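Fibrillarin-like rRNA/tRNA 2'-O-methyltransferase (Methanocaldococcus jannaschii, PDB 1FBN) probably methylates the 2'-hydroxyl of ribose in pre-rRNA and tRNA at guide-RNA-selected sites, with S-adenosyl-L-methionine as methyl donor. Local coordinates at residues L67-I72 with G171-I176; I72-K77 with I95-I100. All blocks are in the same frame, centred on the assembly; numbering follows the deposited sequence.

Contact 1: L67-I72 with G171-I176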
ATOM      1  N   LEU A  67       6.552   0.899 -10.878  1.00 18.65           N
ATOM      2  CA  LEU A  67       6.743   1.871  -9.800  1.00 17.72           C
ATOM      3  C   LEU A  67       8.246   2.013  -9.551  1.00 19.07           C
ATOM      4  O   LEU A  67       8.951   1.010  -9.418  1.00 18.38           O
ATOM      5  CB  LEU A  67       6.065   1.379  -8.517  1.00 18.58           C
ATOM      6  CG  LEU A  67       6.135   2.300  -7.299  1.00 18.79           C
ATOM      7  CD1 LEU A  67       5.280   3.527  -7.539  1.00 20.70           C
ATOM      8  CD2 LEU A  67       5.659   1.577  -6.058  1.00 18.65           C
ATOM      9  N   LYS A  68       8.735   3.255  -9.521  1.00 19.48           N
ATOM     10  CA  LYS A  68      10.161   3.522  -9.291  1.00 19.42           C
ATOM     11  C   LYS A  68      10.448   4.087  -7.899  1.00 19.42           C
ATOM     12  O   LYS A  68      11.557   3.939  -7.377  1.00 20.14           O
ATOM     13  CB  LYS A  68      10.717   4.478 -10.356  1.00 17.43           C
ATOM     14  CG  LYS A  68      10.568   3.984 -11.787  1.00 15.85           C
ATOM     15  CD  LYS A  68      11.268   2.656 -12.002  1.00 16.16           C
ATOM     16  CE  LYS A  68      10.964   2.116 -13.382  1.00 20.60           C
ATOM     17  NZ  LYS A  68      11.485   0.740 -13.556  1.00 25.69           N
ATOM     18  N   VAL A  69       9.457   4.752  -7.312  1.00 19.32           N
ATOM     19  CA  VAL A  69       9.602   5.335  -5.983  1.00 20.00           C
ATOM     20  C   VAL A  69       8.806   4.515  -4.967  1.00 20.11           C
ATOM     21  O   VAL A  69       7.575   4.555  -4.955  1.00 20.45           O
ATOM     22  CB  VAL A  69       9.096   6.806  -5.942  1.00 20.15           C
ATOM     23  CG1 VAL A  69       9.396   7.435  -4.586  1.00 18.72           C
ATOM     24  CG2 VAL A  69       9.730   7.618  -7.061  1.00 20.32           C
HETATM   25  N   MSE A  70       9.511   3.731  -4.157  1.00 20.24           N
HETATM   26  CA  MSE A  70       8.878   2.918  -3.119  1.00 19.19           C
HETATM   27  C   MSE A  70       9.491   3.358  -1.793  1.00 19.93           C
HETATM   28  O   MSE A  70      10.575   2.909  -1.414  1.00 21.20           O
HETATM   29  CB  MSE A  70       9.110   1.424  -3.371  1.00 19.39           C
HETATM   30  CG  MSE A  70       8.601   0.516  -2.255  1.00 18.46           C
HETATM   31 SE   MSE A  70       6.875   0.790  -1.834  1.00 11.94          SE
HETATM   32  CE  MSE A  70       6.497  -0.780  -1.080  1.00 19.05           C
ATOM     33  N   PRO A  71       8.812   4.281  -1.090  1.00 19.79           N
ATOM     34  CA  PRO A  71       9.234   4.841   0.198  1.00 22.08           C
ATOM     35  C   PRO A  71       9.128   3.949   1.441  1.00 23.83           C
ATOM     36  O   PRO A  71       9.739   4.249   2.465  1.00 26.55           O
ATOM     37  CB  PRO A  71       8.361   6.086   0.316  1.00 20.81           C
ATOM     38  CG  PRO A  71       7.088   5.650  -0.327  1.00 20.03           C
ATOM     39  CD  PRO A  71       7.571   4.927  -1.558  1.00 18.89           C
ATOM     40  N   ILE A  72       8.357   2.870   1.364  1.00 24.63           N
ATOM     41  CA  ILE A  72       8.208   1.972   2.504  1.00 27.16           C
ATOM     42  C   ILE A  72       9.490   1.174   2.714  1.00 29.35           C
ATOM     43  O   ILE A  72       9.874   0.368   1.871  1.00 31.91           O
ATOM     44  CB  ILE A  72       7.002   1.017   2.320  1.00 27.72           C
ATOM     45  CG1 ILE A  72       5.707   1.832   2.232  1.00 26.20           C
ATOM     46  CG2 ILE A  72       6.934   0.008   3.475  1.00 27.56           C
ATOM     47  CD1 ILE A  72       4.466   1.015   1.935  1.00 24.56           C
ATOM     48  N   GLY A 171       8.602  15.651   4.221  1.00 27.81           N
ATOM     49  CA  GLY A 171       9.569  14.865   3.477  1.00 25.43           C
ATOM     50  C   GLY A 171       9.080  13.426   3.363  1.00 22.79           C
ATOM     51  O   GLY A 171       9.643  12.628   2.620  1.00 22.08           O
ATOM     52  N   GLY A 172       8.038  13.102   4.129  1.00 22.94           N
ATOM     53  CA  GLY A 172       7.447  11.775   4.102  1.00 18.57           C
ATOM     54  C   GLY A 172       6.718  11.572   2.787  1.00 18.02           C
ATOM     55  O   GLY A 172       6.678  12.477   1.955  1.00 17.35           O
ATOM     56  N   TYR A 173       6.096  10.411   2.613  1.00 19.05           N
ATOM     57  CA  TYR A 173       5.406  10.106   1.364  1.00 18.33           C
ATOM     58  C   TYR A 173       3.956   9.673   1.481  1.00 19.87           C
ATOM     59  O   TYR A 173       3.556   9.006   2.442  1.00 19.15           O
ATOM     60  CB  TYR A 173       6.154   9.008   0.604  1.00 19.54           C
ATOM     61  CG  TYR A 173       7.497   9.416   0.065  1.00 21.27           C
ATOM     62  CD1 TYR A 173       8.607   9.507   0.903  1.00 21.70           C
ATOM     63  CD2 TYR A 173       7.663   9.711  -1.283  1.00 22.23           C
ATOM     64  CE1 TYR A 173       9.851   9.885   0.412  1.00 23.18           C
ATOM     65  CE2 TYR A 173       8.907  10.089  -1.787  1.00 23.83           C
ATOM     66  CZ  TYR A 173       9.992  10.177  -0.931  1.00 23.82           C
ATOM     67  OH  TYR A 173      11.210  10.591  -1.411  1.00 25.33           O
ATOM     68  N   GLY A 174       3.194  10.020   0.447  1.00 18.84           N
ATOM     69  CA  GLY A 174       1.800   9.641   0.370  1.00 17.40           C
ATOM     70  C   GLY A 174       1.633   8.747  -0.847  1.00 18.40           C
ATOM     71  O   GLY A 174       2.077   9.103  -1.942  1.00 18.92           O
HETATM   72  N   MSE A 175       1.087   7.551  -0.637  1.00 15.99           N
HETATM   73  CA  MSE A 175       0.838   6.602  -1.721  1.00 16.32           C
HETATM   74  C   MSE A 175      -0.677   6.438  -1.791  1.00 15.95           C
HETATM   75  O   MSE A 175      -1.308   6.090  -0.796  1.00 16.33           O
HETATM   76  CB  MSE A 175       1.495   5.245  -1.429  1.00 13.92           C
HETATM   77  CG  MSE A 175       3.009   5.283  -1.288  1.00 14.66           C
HETATM   78 SE   MSE A 175       3.757   3.637  -1.120  1.00 12.76          SE
HETATM   79  CE  MSE A 175       3.926   3.178  -2.839  1.00 17.70           C
ATOM     80  N   ILE A 176      -1.267   6.715  -2.949  1.00 16.14           N
ATOM     81  CA  ILE A 176      -2.715   6.598  -3.082  1.00 15.29           C
ATOM     82  C   ILE A 176      -3.163   5.959  -4.398  1.00 15.65           C
ATOM     83  O   ILE A 176      -2.781   6.399  -5.489  1.00 15.41           O
ATOM     84  CB  ILE A 176      -3.409   7.988  -2.879  1.00 16.78           C
ATOM     85  CG1 ILE A 176      -4.935   7.843  -2.875  1.00 16.03           C
ATOM     86  CG2 ILE A 176      -2.965   8.980  -3.954  1.00 17.46           C
ATOM     87  CD1 ILE A 176      -5.673   9.132  -2.593  1.00 17.70           C
TER

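Contact 2: I72-K77 with I95-I100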
ATOM      1  N   ILE A  72       8.357   2.870   1.364  1.00 24.63           N
ATOM      2  CA  ILE A  72       8.208   1.972   2.504  1.00 27.16           C
ATOM      3  C   ILE A  72       9.490   1.174   2.714  1.00 29.35           C
ATOM      4  O   ILE A  72       9.874   0.368   1.871  1.00 31.91           O
ATOM      5  CB  ILE A  72       7.002   1.017   2.320  1.00 27.72           C
ATOM      6  CG1 ILE A  72       5.707   1.832   2.232  1.00 26.20           C
ATOM      7  CG2 ILE A  72       6.934   0.008   3.475  1.00 27.56           C
ATOM      8  CD1 ILE A  72       4.466   1.015   1.935  1.00 24.56           C
ATOM      9  N   LYS A  73      10.150   1.424   3.842  1.00 30.10           N
ATOM     10  CA  LYS A  73      11.399   0.752   4.196  1.00 30.01           C
ATOM     11  C   LYS A  73      11.188  -0.193   5.387  1.00 28.00           C
ATOM     12  O   LYS A  73      10.078  -0.301   5.912  1.00 24.46           O
ATOM     13  CB  LYS A  73      12.463   1.796   4.549  1.00 32.82           C
ATOM     14  CG  LYS A  73      12.679   2.879   3.500  1.00 35.66           C
ATOM     15  CD  LYS A  73      13.333   2.340   2.241  1.00 40.19           C
ATOM     16  CE  LYS A  73      13.693   3.468   1.281  1.00 42.30           C
ATOM     17  NZ  LYS A  73      14.491   2.980   0.121  1.00 44.80           N
ATOM     18  N   ARG A  74      12.264  -0.847   5.828  1.00 26.79           N
ATOM     19  CA  ARG A  74      12.202  -1.788   6.949  1.00 26.84           C
ATOM     20  C   ARG A  74      11.764  -1.164   8.263  1.00 28.41           C
ATOM     21  O   ARG A  74      11.014  -1.776   9.021  1.00 29.08           O
ATOM     22  CB  ARG A  74      13.550  -2.482   7.168  1.00 25.71           C
ATOM     23  CG  ARG A  74      13.925  -3.489   6.102  1.00 29.54           C
ATOM     24  CD  ARG A  74      15.331  -4.022   6.327  1.00 33.47           C
ATOM     25  NE  ARG A  74      15.349  -5.390   6.843  1.00 38.11           N
ATOM     26  CZ  ARG A  74      15.614  -5.715   8.104  1.00 41.27           C
ATOM     27  NH1 ARG A  74      15.880  -4.769   8.993  1.00 48.57           N
ATOM     28  NH2 ARG A  74      15.631  -6.988   8.477  1.00 39.08           N
ATOM     29  N   ASP A  75      12.237   0.048   8.535  1.00 28.05           N
ATOM     30  CA  ASP A  75      11.905   0.737   9.780  1.00 29.59           C
ATOM     31  C   ASP A  75      10.822   1.811   9.638  1.00 27.32           C
ATOM     32  O   ASP A  75      10.645   2.644  10.529  1.00 26.69           O
ATOM     33  CB  ASP A  75      13.176   1.350  10.382  1.00 31.71           C
ATOM     34  CG  ASP A  75      13.792   2.421   9.493  1.00 38.26           C
ATOM     35  OD1 ASP A  75      13.491   2.463   8.277  1.00 42.28           O
ATOM     36  OD2 ASP A  75      14.583   3.233  10.017  1.00 43.78           O
ATOM     37  N   SER A  76      10.101   1.791   8.523  1.00 25.18           N
ATOM     38  CA  SER A  76       9.051   2.777   8.281  1.00 23.90           C
ATOM     39  C   SER A  76       7.817   2.579   9.156  1.00 24.83           C
ATOM     40  O   SER A  76       7.465   1.456   9.523  1.00 24.16           O
ATOM     41  CB  SER A  76       8.602   2.747   6.813  1.00 24.35           C
ATOM     42  OG  SER A  76       9.631   3.138   5.927  1.00 25.58           O
ATOM     43  N   LYS A  77       7.191   3.688   9.521  1.00 22.49           N
ATOM     44  CA  LYS A  77       5.962   3.653  10.288  1.00 23.97           C
ATOM     45  C   LYS A  77       4.966   4.140   9.250  1.00 22.46           C
ATOM     46  O   LYS A  77       5.139   5.207   8.663  1.00 22.14           O
ATOM     47  CB  LYS A  77       6.043   4.589  11.494  1.00 29.24           C
ATOM     48  CG  LYS A  77       7.109   4.154  12.494  1.00 35.71           C
ATOM     49  CD  LYS A  77       7.352   5.178  13.591  1.00 42.77           C
ATOM     50  CE  LYS A  77       6.243   5.179  14.628  1.00 46.56           C
ATOM     51  NZ  LYS A  77       6.571   6.085  15.768  1.00 48.88           N
ATOM     52  N   ILE A  95       7.687  -6.151   4.708  1.00 20.20           N
ATOM     53  CA  ILE A  95       8.678  -5.159   4.298  1.00 19.75           C
ATOM     54  C   ILE A  95       9.168  -4.357   5.501  1.00 18.83           C
ATOM     55  O   ILE A  95      10.364  -4.314   5.785  1.00 18.42           O
ATOM     56  CB  ILE A  95       8.089  -4.183   3.244  1.00 17.97           C
ATOM     57  CG1 ILE A  95       7.606  -4.965   2.021  1.00 16.93           C
ATOM     58  CG2 ILE A  95       9.132  -3.146   2.831  1.00 15.02           C
ATOM     59  CD1 ILE A  95       6.657  -4.190   1.137  1.00 17.12           C
ATOM     60  N   ALA A  96       8.233  -3.721   6.198  1.00 19.88           N
ATOM     61  CA  ALA A  96       8.553  -2.919   7.371  1.00 20.72           C
ATOM     62  C   ALA A  96       8.597  -3.780   8.642  1.00 22.71           C
ATOM     63  O   ALA A  96       7.879  -3.524   9.614  1.00 21.72           O
ATOM     64  CB  ALA A  96       7.546  -1.799   7.511  1.00 16.63           C
ATOM     65  N   ASP A  97       9.463  -4.792   8.630  1.00 24.35           N
ATOM     66  CA  ASP A  97       9.607  -5.707   9.757  1.00 25.80           C
ATOM     67  C   ASP A  97      10.190  -5.048  11.006  1.00 27.05           C
ATOM     68  O   ASP A  97      10.027  -5.560  12.114  1.00 29.71           O
ATOM     69  CB  ASP A  97      10.425  -6.941   9.352  1.00 30.08           C
ATOM     70  CG  ASP A  97      11.848  -6.604   8.919  1.00 29.94           C
ATOM     71  OD1 ASP A  97      12.041  -5.657   8.128  1.00 32.16           O
ATOM     72  OD2 ASP A  97      12.779  -7.311   9.362  1.00 32.56           O
ATOM     73  N   LYS A  98      10.864  -3.915  10.819  1.00 26.38           N
ATOM     74  CA  LYS A  98      11.448  -3.155  11.925  1.00 25.14           C
ATOM     75  C   LYS A  98      10.600  -1.897  12.171  1.00 26.06           C
ATOM     76  O   LYS A  98      11.008  -0.991  12.904  1.00 25.90           O
ATOM     77  CB  LYS A  98      12.883  -2.737  11.590  1.00 26.96           C
ATOM     78  CG  LYS A  98      13.842  -3.865  11.233  1.00 31.51           C
ATOM     79  CD  LYS A  98      14.268  -4.680  12.444  1.00 36.89           C
ATOM     80  CE  LYS A  98      13.270  -5.780  12.770  1.00 41.92           C
ATOM     81  NZ  LYS A  98      13.646  -6.534  14.001  1.00 45.61           N
ATOM     82  N   GLY A  99       9.431  -1.844  11.534  1.00 24.28           N
ATOM     83  CA  GLY A  99       8.540  -0.706  11.677  1.00 21.44           C
ATOM     84  C   GLY A  99       7.154  -1.033  12.208  1.00 20.21           C
ATOM     85  O   GLY A  99       6.958  -2.038  12.897  1.00 20.18           O
ATOM     86  N   ILE A 100       6.190  -0.171  11.889  1.00 21.02           N
ATOM     87  CA  ILE A 100       4.807  -0.330  12.342  1.00 19.94           C
ATOM     88  C   ILE A 100       3.813   0.053  11.255  1.00 19.44           C
ATOM     89  O   ILE A 100       4.066   0.951  10.456  1.00 19.75           O
ATOM     90  CB  ILE A 100       4.515   0.558  13.589  1.00 22.78           C
ATOM     91  CG1 ILE A 100       5.352   0.094  14.775  1.00 27.23           C
ATOM     92  CG2 ILE A 100       3.046   0.476  13.981  1.00 20.96           C
ATOM     93  CD1 ILE A 100       5.173   0.940  16.002  1.00 34.96           C
TER

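Contact 1: L67-I72 with G171-I176
Leu67 is the first residue of the loop 67-72 to meet strand 172-179: with CG anti to the backbone N (chi1 -178°), its CD2 is carried to 4.0 Å from CE of selenomethionine Met175. Leu67 also packs on Val224 and Val211, which belong to the antiparallel strands 220-227 and 205-212. At Val69 the branch CG1 comes within 3.9 Å of Tyr173 CE2, approaching the ring obliquely, while Asp209 accepts the backbone N-H groups of Lys68 and Val69 and so fastens this bend of the loop to strand 205-212. The CB of Met70, also selenomethionine, turns from the strand, yet the bend of its chain at chi2 brings SE to 3.9 Å from Met175 CE, the two side chains crossing at about a right angle. Pro71 CB sits over one face of the Tyr173 ring, 3.8 Å from the ring centroid and 29° off the normal, a CH-pi contact displaced toward the CG end of the ring. The next carbon of the pyrrolidine, CG, is directed at the end of the Met175 side chain, 4.0 Å from its SE. Ile72 completes the row with CD1, 4.1 Å from the same selenium. Met175 is thus the hub: its bend at chi3 (85°) lets SE face Pro71 and Ile72 while CE touches both Leu67 and Met70. Leu59 of helix 58-64 packs on both selenomethionines, bringing that helix to the same cluster. The side chains that meet across the two segments are apolar or aromatic, so the cohesion between them comes from dispersion and the proline-tyrosine CH-pi contact, while a polar tie of the loop to the sheet is made at Asp209.

Contact 2: I72-K77 with I95-I100
Arg74 O is the acceptor around which the turn 96-99 gathers. Lys98 N donates to it over 2.8 Å, with an N-H...O angle of 136° and the donor tilted 34° from the carbonyl plane, and Ala96 CA adds a CA-H...O contact from 3.2 Å. A second main-chain bond follows, Ile100 N to Ser76 O at 3.1 Å, which opens the parallel pairing of Lys77 with Ile100. Beside it Gly99 CA approaches Ser76 O to 3.2 Å, an approach that the absence of a side chain at Gly99 allows. The two type I turns, 73-76 and 96-99, are therefore pressed together main chain to main chain. The Arg74 chain bends at chi3 and lays one guanidinium face against the Asp97 carboxylate, the two planes 83° apart. OD2 lies 3.0 Å from NH2 but well out of the guanidinium plane, so this salt bridge is one of charge alone, while OD1 stands above the centre of the group. Lys98 runs alongside Arg74, its CG 3.2 Å from NH1. Within the first turn, Ser76 OG accepts the N-H of Lys73 at 2.7 Å. On the inner side the CG2 methyls of Ile72 and Ile95 meet at 3.9 Å. Ile95 ends helix 87-95 and Ala96 centres an inverse gamma turn, so the contact lies where that helix gives way to strand 100-105, beside the start of the neighbouring strand 77-81; Asp145 of strand 144-149 holds Lys77 N from the other side.

How the contacts relate
The two contacts, with centres 13 Å apart, share Ile72 and divide between them most of the loop that runs from helix 58-64 to strand 77-81. Contact 2 is nested along the chain inside the much longer loop that contact 1 closes. Both bear on the mixed seven-stranded sheet of the Rossmann-like methyltransferase fold: contact 1 fixes the loop to strand 172-179, contact 2 to the entry of strand 100-105, with strands 77-81 and 144-149 lying between. They also touch directly, through Met70 and Ile95. The side chain of Ile72 is about 7 Å from that of Thr88, a predicted S-adenosyl-L-methionine-binding residue, so the shared loop runs close to the probable cofactor site.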